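PDB 4RXT: sugar ABC transporter from Agrobacterium radiobacter, which probably serves as the solute-binding component of a sugar ABC transporter and binds arabinopyranose. Local coordinates for residues V136-T141 / N182-L187. Numbering follows the deposited sequence.
Sequences VIITNT and NIMTDL
V136 and I138 of strand 133-139 meet I183, M184 and L187 of helix 177-190, in a Rossmann-like lobe of the type I periplasmic binding protein fold. The helix connects edge strand 165-172 to strand 194-199, which lies beyond 133-139 in the sheet, so it crosses over the strand between them, 133-139, in a beta-alpha-beta crossover. The local axes run 10.3 Å apart and nearly antiparallel, at 159°.

The contact is entirely apolar. Alternate strand residues, V136 and I138, face the helix with beta-branched side chains that suit an extended backbone, while I137 turns to the other face of the sheet. On the helix, I183 and L187 stand one turn apart and M184 joins them. The terminal methyl of I138, CD1, sits among three helix residues: it lies 4.1 Å from CG2 of I183, where the two side chains run alongside each other and point in opposite senses, and meets CD1 of L187 tip to tip at the same separation.

M184 starts from the flank of the helix. Its flexible chain bends at chi2 (72°) and chi3 (-64°), swinging the methyl CE toward the strand, to within 4.2 Å of CD1 of I138. The strand's main chain is meanwhile engaged within the sheet, V136 and I138 both forming backbone hydrogen bonds with F198 of strand 194-199. I138 also touches M204 and V208 of helix 202-214, which begins just after the sugar-binding residue N201. At the V136 end, CG2 is shared between two helix side chains, 4.1 Å from CD1 of L187 and 3.9 Å from CE of M184.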
loop_
_atom_site.group_PDB
_atom_site.type_symbol
_atom_site.label_atom_id
_atom_site.label_comp_id
_atom_site.label_asym_id
_atom_site.label_seq_id
_atom_site.Cartn_x
_atom_site.Cartn_y
_atom_site.Cartn_z
ATOM N N VAL A 136 -10.235 2.894 15.921
ATOM C CA VAL A 136 -8.839 2.514 16.006
ATOM C C VAL A 136 -8.191 2.491 14.624
ATOM O O VAL A 136 -8.864 2.367 13.622
ATOM C CB VAL A 136 -8.635 1.150 16.728
ATOM C CG1 VAL A 136 -9.255 1.192 18.113
ATOM C CG2 VAL A 136 -9.184 -0.021 15.962
ATOM N N ILE A 137 -6.877 2.673 14.602
ATOM C CA ILE A 137 -6.084 2.500 13.431
ATOM C C ILE A 137 -5.026 1.428 13.720
ATOM O O ILE A 137 -4.413 1.383 14.778
ATOM C CB ILE A 137 -5.460 3.831 12.902
ATOM C CG1 ILE A 137 -4.577 3.585 11.685
ATOM C CG2 ILE A 137 -4.701 4.559 13.988
ATOM C CD1 ILE A 137 -4.108 4.831 10.956
ATOM N N ILE A 138 -4.856 0.543 12.741
ATOM C CA ILE A 138 -3.867 -0.512 12.814
ATOM C C ILE A 138 -3.022 -0.471 11.535
ATOM O O ILE A 138 -3.559 -0.557 10.408
ATOM C CB ILE A 138 -4.503 -1.915 13.010
ATOM C CG1 ILE A 138 -5.482 -1.921 14.189
ATOM C CG2 ILE A 138 -3.401 -2.980 13.162
ATOM C CD1 ILE A 138 -6.342 -3.161 14.252
ATOM N N THR A 139 -1.718 -0.352 11.749
ATOM C CA THR A 139 -0.680 -0.152 10.738
ATOM C C THR A 139 0.275 -1.351 10.723
ATOM O O THR A 139 0.708 -1.833 11.762
ATOM C CB THR A 139 0.076 1.187 10.978
ATOM O OG1 THR A 139 -0.876 2.249 10.959
ATOM C CG2 THR A 139 1.133 1.419 9.928
ATOM N N ASN A 140 0.565 -1.828 9.524
ATOM C CA ASN A 140 1.308 -3.088 9.289
ATOM C C ASN A 140 2.641 -3.149 10.036
ATOM O O ASN A 140 2.986 -4.093 10.626
ATOM C CB ASN A 140 1.544 -3.238 7.764
ATOM C CG ASN A 140 2.059 -4.588 7.335
ATOM O OD1 ASN A 140 2.835 -4.683 6.412
ATOM N ND2 ASN A 140 1.617 -5.578 7.955
ATOM N N THR A 141 3.389 -2.048 9.945
ATOM C CA THR A 141 4.745 -1.961 10.499
ATOM C C THR A 141 5.112 -0.459 10.558
ATOM O O THR A 141 4.596 0.339 9.763
ATOM C CB THR A 141 5.754 -2.755 9.633
ATOM O OG1 THR A 141 7.059 -2.796 10.252
ATOM C CG2 THR A 141 5.839 -2.195 8.193
ATOM N N ASN A 182 -4.769 -10.756 15.900
ATOM C CA ASN A 182 -4.609 -10.763 17.340
ATOM C C ASN A 182 -4.761 -9.371 17.960
ATOM O O ASN A 182 -5.429 -9.243 18.961
ATOM C CB ASN A 182 -3.261 -11.381 17.722
ATOM C CG ASN A 182 -3.163 -12.883 17.476
ATOM O OD1 ASN A 182 -4.143 -13.603 17.359
ATOM N ND2 ASN A 182 -1.922 -13.351 17.430
ATOM N N ILE A 183 -4.192 -8.352 17.324
ATOM C CA ILE A 183 -4.342 -6.975 17.815
ATOM C C ILE A 183 -5.832 -6.620 17.821
ATOM O O ILE A 183 -6.338 -6.092 18.789
ATOM C CB ILE A 183 -3.591 -6.005 16.939
ATOM C CG1 ILE A 183 -2.086 -6.140 17.174
ATOM C CG2 ILE A 183 -3.961 -4.577 17.313
ATOM C CD1 ILE A 183 -1.236 -5.472 16.125
ATOM N N MET A 184 -6.546 -6.941 16.727
ATOM C CA MET A 184 -7.950 -6.567 16.639
ATOM C C MET A 184 -8.771 -7.237 17.739
ATOM O O MET A 184 -9.582 -6.577 18.424
ATOM C CB MET A 184 -8.532 -6.884 15.244
ATOM C CG MET A 184 -9.982 -6.457 15.061
ATOM S SD MET A 184 -10.280 -4.674 14.922
ATOM C CE MET A 184 -9.833 -3.880 16.428
ATOM N N THR A 185 -8.521 -8.531 17.944
ATOM C CA THR A 185 -9.243 -9.302 18.954
ATOM C C THR A 185 -8.937 -8.741 20.368
ATOM O O THR A 185 -9.841 -8.603 21.207
ATOM C CB THR A 185 -8.882 -10.806 18.837
ATOM O OG1 THR A 185 -9.187 -11.285 17.505
ATOM C CG2 THR A 185 -9.735 -11.598 19.779
ATOM N N ASP A 186 -7.663 -8.388 20.587
ATOM C CA ASP A 186 -7.222 -7.841 21.881
ATOM C C ASP A 186 -7.888 -6.502 22.148
ATOM O O ASP A 186 -8.413 -6.260 23.238
ATOM C CB ASP A 186 -5.691 -7.620 21.952
ATOM C CG ASP A 186 -4.867 -8.928 21.976
ATOM O OD1 ASP A 186 -5.444 -10.041 22.035
ATOM O OD2 ASP A 186 -3.607 -8.836 21.948
ATOM N N LEU A 187 -7.897 -5.670 21.125
ATOM C CA LEU A 187 -8.418 -4.300 21.221
ATOM C C LEU A 187 -9.879 -4.292 21.572
ATOM O O LEU A 187 -10.334 -3.590 22.448
ATOM C CB LEU A 187 -8.188 -3.490 19.918
ATOM C CG LEU A 187 -6.778 -2.952 19.629
ATOM C CD1 LEU A 187 -6.707 -2.262 18.269
ATOM C CD2 LEU A 187 -6.276 -2.046 20.745
#